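Local coordinates for L-methionine gamma-lyase (Fusobacterium nucleatum subsp. nucleatum, PDB 6LXU), which belongs to the Cys/Met metabolism family of pyridoxal-phosphate-dependent enzymes, carries its cofactor covalently attached, and is found here in a four-chain assembly, at residues A[131-136]-A[144-149]; A[95-100]-A[118-123]. One frame throughout, in Å; residues are numbered along the deposited sequence. Where two conformers were deposited one is given.

Both contacts belong to the seven-stranded sheet domain: contact 1 packs on one side of its edge strand 131-135, while helix 115-125 of contact 2 packs against the other side of that strand. Contact 1 lies at the surface, its centre about 23 Å from that of the chain, where the end of helix 140-146 meets the strand. Contact 2 is buried, with its centre about 15 Å from that of the chain, and joins helices 89-100 and 115-125. Their chemistry follows this placement: a methyl contact and a salt bridge in contact 1, hydrocarbon, thioether and indole packing in contact 2. The two meet partly through Phe134, whose CE1 lies 3.5 Å from CE1 of Phe118, while contact 2 also reaches a neighbouring subunit.

Contact 1: residues A[131-136]-A[144-149]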
# COMPACT_ATOMS: atom_id res chain seq x y z
N GLU A 131 -28.20 -30.71 6.16
CA GLU A 131 -27.86 -32.11 5.87
C GLU A 131 -26.87 -32.12 4.71
O GLU A 131 -27.13 -31.46 3.70
CB GLU A 131 -29.12 -32.88 5.43
CG GLU A 131 -30.29 -32.85 6.42
CD GLU A 131 -31.63 -33.23 5.80
OE1 GLU A 131 -31.68 -33.74 4.66
OE2 GLU A 131 -32.67 -33.02 6.47
N VAL A 132 -25.79 -32.87 4.82
CA VAL A 132 -24.81 -32.96 3.73
C VAL A 132 -24.53 -34.42 3.41
O VAL A 132 -24.25 -35.21 4.31
CB VAL A 132 -23.49 -32.22 4.07
CG1 VAL A 132 -22.55 -32.24 2.87
CG2 VAL A 132 -23.77 -30.79 4.51
N THR A 133 -24.64 -34.77 2.13
CA THR A 133 -24.27 -36.09 1.64
C THR A 133 -23.03 -35.96 0.76
O THR A 133 -23.02 -35.16 -0.20
CB THR A 133 -25.40 -36.72 0.83
OG1 THR A 133 -26.59 -36.78 1.63
CG2 THR A 133 -25.04 -38.14 0.39
N PHE A 134 -22.00 -36.73 1.09
CA PHE A 134 -20.77 -36.78 0.32
C PHE A 134 -20.80 -38.02 -0.56
O PHE A 134 -20.95 -39.14 -0.06
CB PHE A 134 -19.56 -36.85 1.24
CG PHE A 134 -19.43 -35.65 2.13
CD1 PHE A 134 -18.87 -34.46 1.64
CD2 PHE A 134 -19.87 -35.68 3.44
CE1 PHE A 134 -18.75 -33.35 2.45
CE2 PHE A 134 -19.75 -34.57 4.26
CZ PHE A 134 -19.19 -33.40 3.76
N VAL A 135 -20.68 -37.81 -1.87
CA VAL A 135 -20.69 -38.90 -2.85
C VAL A 135 -19.49 -38.76 -3.78
O VAL A 135 -18.74 -37.78 -3.72
CB VAL A 135 -21.99 -38.90 -3.69
CG1 VAL A 135 -23.22 -38.92 -2.80
CG2 VAL A 135 -22.07 -37.71 -4.64
N ASP A 136 -19.30 -39.76 -4.64
CA ASP A 136 -18.35 -39.66 -5.73
C ASP A 136 -19.05 -38.99 -6.90
O ASP A 136 -19.81 -39.63 -7.62
CB ASP A 136 -17.87 -41.06 -6.13
CG ASP A 136 -16.86 -41.04 -7.26
OD1 ASP A 136 -16.50 -39.94 -7.74
OD2 ASP A 136 -16.40 -42.14 -7.66
N LYS A 144 -27.33 -38.81 -8.90
CA LYS A 144 -28.78 -38.95 -9.11
C LYS A 144 -29.47 -39.53 -7.88
O LYS A 144 -30.50 -39.03 -7.44
CB LYS A 144 -29.08 -39.87 -10.30
CG LYS A 144 -28.71 -39.32 -11.66
CD LYS A 144 -28.89 -40.41 -12.71
CE LYS A 144 -28.21 -40.06 -14.02
NZ LYS A 144 -28.60 -41.00 -15.10
N ASN A 145 -28.87 -40.58 -7.33
CA ASN A 145 -29.44 -41.29 -6.18
C ASN A 145 -29.42 -40.46 -4.89
O ASN A 145 -30.26 -40.68 -4.01
CB ASN A 145 -28.72 -42.63 -5.95
CG ASN A 145 -29.00 -43.66 -7.04
OD1 ASN A 145 -29.96 -43.53 -7.81
ND2 ASN A 145 -28.16 -44.68 -7.11
N ALA A 146 -28.48 -39.52 -4.77
CA ALA A 146 -28.38 -38.64 -3.59
C ALA A 146 -29.34 -37.46 -3.60
O ALA A 146 -29.57 -36.86 -2.55
CB ALA A 146 -26.95 -38.13 -3.45
N MET A 147 -29.89 -37.10 -4.76
CA MET A 147 -30.81 -35.97 -4.87
C MET A 147 -32.06 -36.20 -4.03
O MET A 147 -32.62 -37.30 -4.03
CB MET A 147 -31.22 -35.72 -6.33
CG MET A 147 -30.11 -35.15 -7.21
SD MET A 147 -29.51 -33.52 -6.75
CE MET A 147 -30.99 -32.53 -6.94
N LYS A 148 -32.49 -35.16 -3.32
CA LYS A 148 -33.73 -35.19 -2.53
C LYS A 148 -34.54 -33.95 -2.83
O LYS A 148 -34.02 -32.97 -3.39
CB LYS A 148 -33.41 -35.26 -1.04
CG LYS A 148 -32.59 -36.47 -0.66
CD LYS A 148 -32.69 -36.79 0.82
CE LYS A 148 -32.04 -35.72 1.67
NZ LYS A 148 -32.19 -36.02 3.12
N LYS A 149 -35.80 -33.95 -2.42
CA LYS A 149 -36.66 -32.80 -2.63
C LYS A 149 -36.08 -31.52 -2.01
O LYS A 149 -36.25 -30.44 -2.57
CB LYS A 149 -38.05 -33.06 -2.05
CG LYS A 149 -39.06 -31.98 -2.41
CD LYS A 149 -40.45 -32.33 -1.90
CE LYS A 149 -41.50 -31.40 -2.47
NZ LYS A 149 -41.79 -31.67 -3.91
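Ala146 rests its methyl group on Val135 and Thr133, joining the end of helix 140-146 to strand 131-135, an edge strand of the seven-stranded sheet. The connection is part of a beta-alpha-beta crossover, in which the chain leaves strand 131-135, runs through the helix and re-enters the sheet as the parallel strand 151-157, with strand 106-110 lying between the two. Ala146 is the last helical residue, and its CB approaches CG1 of Val135 to 3.9 Å. A chi1 of -53° sets this branch anti to the carbonyl carbon of Val135, where it meets the methyl of Ala146. Thr133 adds a looser approach, its CG2 being 4.3 Å from CB of Ala146, while its hydroxyl is engaged by His106. Val108 of the neighbouring strand also touches Ala146, so the methyl group spans two strands. At Met147 the backbone leaves helical angles, and a weak bond from its N to O of Lys144 (3.4 Å) accompanies the closing turn. Lys148, further along, points its side chain at the start of the strand. Its chain bends at chi3 (-67°) and crosses the extended Glu131 side chain at about a right angle, bringing ammonium to carboxylate in a salt bridge at the surface. Because Glu131 was modelled in two conformers, this pairing is established for one of them. In that conformer OE1 also accepts from ND2 of Asn150, so two donors share the oxygen. NZ of Lys148 meets OE1 of Glu131 at 2.8 Å, on the syn side and 30° out of the carboxylate plane.

Contact 2: residues A[95-100]-A[118-123]; sequences STLWTV and FALMNH
Two helices of the alpha-beta-alpha domain, 89-100 and 115-125, pack here on the same face of the seven-stranded sheet, as is characteristic of the large domain of fold-type I pyridoxal-phosphate enzymes. Leu97 reaches Ile185 and Met121 reaches Tyr155, both on sheet strands. The short helical segments run nearly alongside each other, with an angle of 28° between their directions, but their axes come no closer than 12.4 Å. Long side chains therefore bridge the interval, and the contact is wholly apolar. Leu97 supplies the central methyl: its CD1 lies 4.0 Å from CD2 of Leu120. The two leucines cross obliquely, and Leu120 is directed across the gap by a CG anti to its backbone N (chi1 173°). In the deposited conformer described, one of two, Met121 starts away from the partner helix, yet a bend at chi2 (-71°) returns its terminal methyl, and CE comes to 4.0 Å from CD1 of Leu97. This CD1 thus touches both a leucine branch and a thioether end. Trp98 extends the packing toward the subunit interface, where its ring stacks on Trp98 of the second subunit and its NE1 is bonded to O of Met243 of that subunit. Within this chain, CZ2 of the indole approaches CD1 of Leu120 at an oblique inclination, 4.3 Å away.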
# COMPACT_ATOMS: atom_id res chain seq x y z
N SER A 95 -19.86 -17.06 2.26
CA SER A 95 -20.87 -16.04 2.04
C SER A 95 -21.98 -16.55 1.13
O SER A 95 -23.16 -16.28 1.35
CB SER A 95 -20.29 -14.79 1.40
OG SER A 95 -19.35 -14.12 2.25
N THR A 96 -21.58 -17.29 0.10
CA THR A 96 -22.54 -17.89 -0.82
C THR A 96 -23.43 -18.91 -0.11
O THR A 96 -24.67 -18.84 -0.21
CB THR A 96 -21.80 -18.54 -2.01
OG1 THR A 96 -21.10 -17.52 -2.73
CG2 THR A 96 -22.78 -19.22 -2.95
N LEU A 97 -22.83 -19.83 0.61
CA LEU A 97 -23.59 -20.90 1.26
C LEU A 97 -24.53 -20.38 2.34
O LEU A 97 -25.69 -20.82 2.43
CB LEU A 97 -22.66 -21.98 1.79
CG LEU A 97 -21.92 -22.76 0.69
CD1 LEU A 97 -20.86 -23.65 1.30
CD2 LEU A 97 -22.86 -23.59 -0.16
N TRP A 98 -24.08 -19.43 3.16
CA TRP A 98 -24.95 -18.87 4.19
C TRP A 98 -26.13 -18.11 3.60
O TRP A 98 -27.18 -17.97 4.25
CB TRP A 98 -24.20 -17.93 5.15
CG TRP A 98 -23.17 -18.57 6.02
CD1 TRP A 98 -21.88 -18.14 6.17
CD2 TRP A 98 -23.31 -19.73 6.86
NE1 TRP A 98 -21.22 -18.94 7.06
CE2 TRP A 98 -22.06 -19.94 7.49
CE3 TRP A 98 -24.36 -20.64 7.13
CZ2 TRP A 98 -21.82 -21.02 8.37
CZ3 TRP A 98 -24.12 -21.72 8.02
CH2 TRP A 98 -22.86 -21.89 8.63
N THR A 99 -25.96 -17.55 2.40
CA THR A 99 -27.04 -16.84 1.72
C THR A 99 -28.13 -17.79 1.24
O THR A 99 -29.32 -17.54 1.44
CB THR A 99 -26.49 -16.02 0.54
OG1 THR A 99 -25.56 -15.05 1.05
CG2 THR A 99 -27.61 -15.28 -0.20
N VAL A 100 -27.72 -18.87 0.58
CA VAL A 100 -28.69 -19.70 -0.16
C VAL A 100 -29.24 -20.88 0.63
O VAL A 100 -30.25 -21.47 0.20
CB VAL A 100 -28.12 -20.19 -1.52
CG1 VAL A 100 -27.68 -19.01 -2.37
CG2 VAL A 100 -27.01 -21.21 -1.36
N PHE A 118 -14.42 -28.86 2.83
CA PHE A 118 -14.90 -30.09 3.44
C PHE A 118 -15.24 -29.88 4.91
O PHE A 118 -16.28 -30.33 5.38
CB PHE A 118 -13.89 -31.22 3.29
CG PHE A 118 -14.39 -32.52 3.85
CD1 PHE A 118 -15.21 -33.34 3.10
CD2 PHE A 118 -14.11 -32.87 5.16
CE1 PHE A 118 -15.71 -34.53 3.64
CE2 PHE A 118 -14.61 -34.04 5.71
CZ PHE A 118 -15.41 -34.86 4.94
N ALA A 119 -14.37 -29.18 5.64
CA ALA A 119 -14.62 -28.91 7.05
C ALA A 119 -15.85 -28.05 7.27
O ALA A 119 -16.67 -28.32 8.16
CB ALA A 119 -13.40 -28.26 7.68
N LEU A 120 -16.02 -27.01 6.45
CA LEU A 120 -17.22 -26.18 6.49
C LEU A 120 -18.48 -27.03 6.26
O LEU A 120 -19.46 -26.89 6.99
CB LEU A 120 -17.13 -25.06 5.45
CG LEU A 120 -18.39 -24.21 5.25
CD1 LEU A 120 -18.82 -23.54 6.55
CD2 LEU A 120 -18.13 -23.18 4.17
N MET A 121 -18.42 -27.91 5.26
CA MET A 121 -19.56 -28.78 4.94
C MET A 121 -19.84 -29.79 6.06
O MET A 121 -20.98 -29.91 6.53
CB MET A 121 -19.31 -29.55 3.64
CG MET A 121 -19.26 -28.71 2.37
SD MET A 121 -20.85 -28.04 1.87
CE MET A 121 -20.41 -27.49 0.23
N ASN A 122 -18.81 -30.50 6.46
CA ASN A 122 -18.97 -31.65 7.35
C ASN A 122 -19.18 -31.28 8.81
O ASN A 122 -19.92 -31.97 9.52
CB ASN A 122 -17.74 -32.54 7.22
CG ASN A 122 -17.91 -33.89 7.87
OD1 ASN A 122 -18.92 -34.55 7.68
ND2 ASN A 122 -16.90 -34.31 8.61
N HIS A 123 -18.52 -30.21 9.26
CA HIS A 123 -18.55 -29.79 10.67
C HIS A 123 -19.25 -28.47 10.95
O HIS A 123 -19.67 -28.26 12.10
CB HIS A 123 -17.13 -29.75 11.24
CG HIS A 123 -16.50 -31.10 11.36
ND1 HIS A 123 -15.29 -31.42 10.78
CD2 HIS A 123 -16.94 -32.23 11.97
CE1 HIS A 123 -15.00 -32.68 11.05
NE2 HIS A 123 -15.98 -33.19 11.78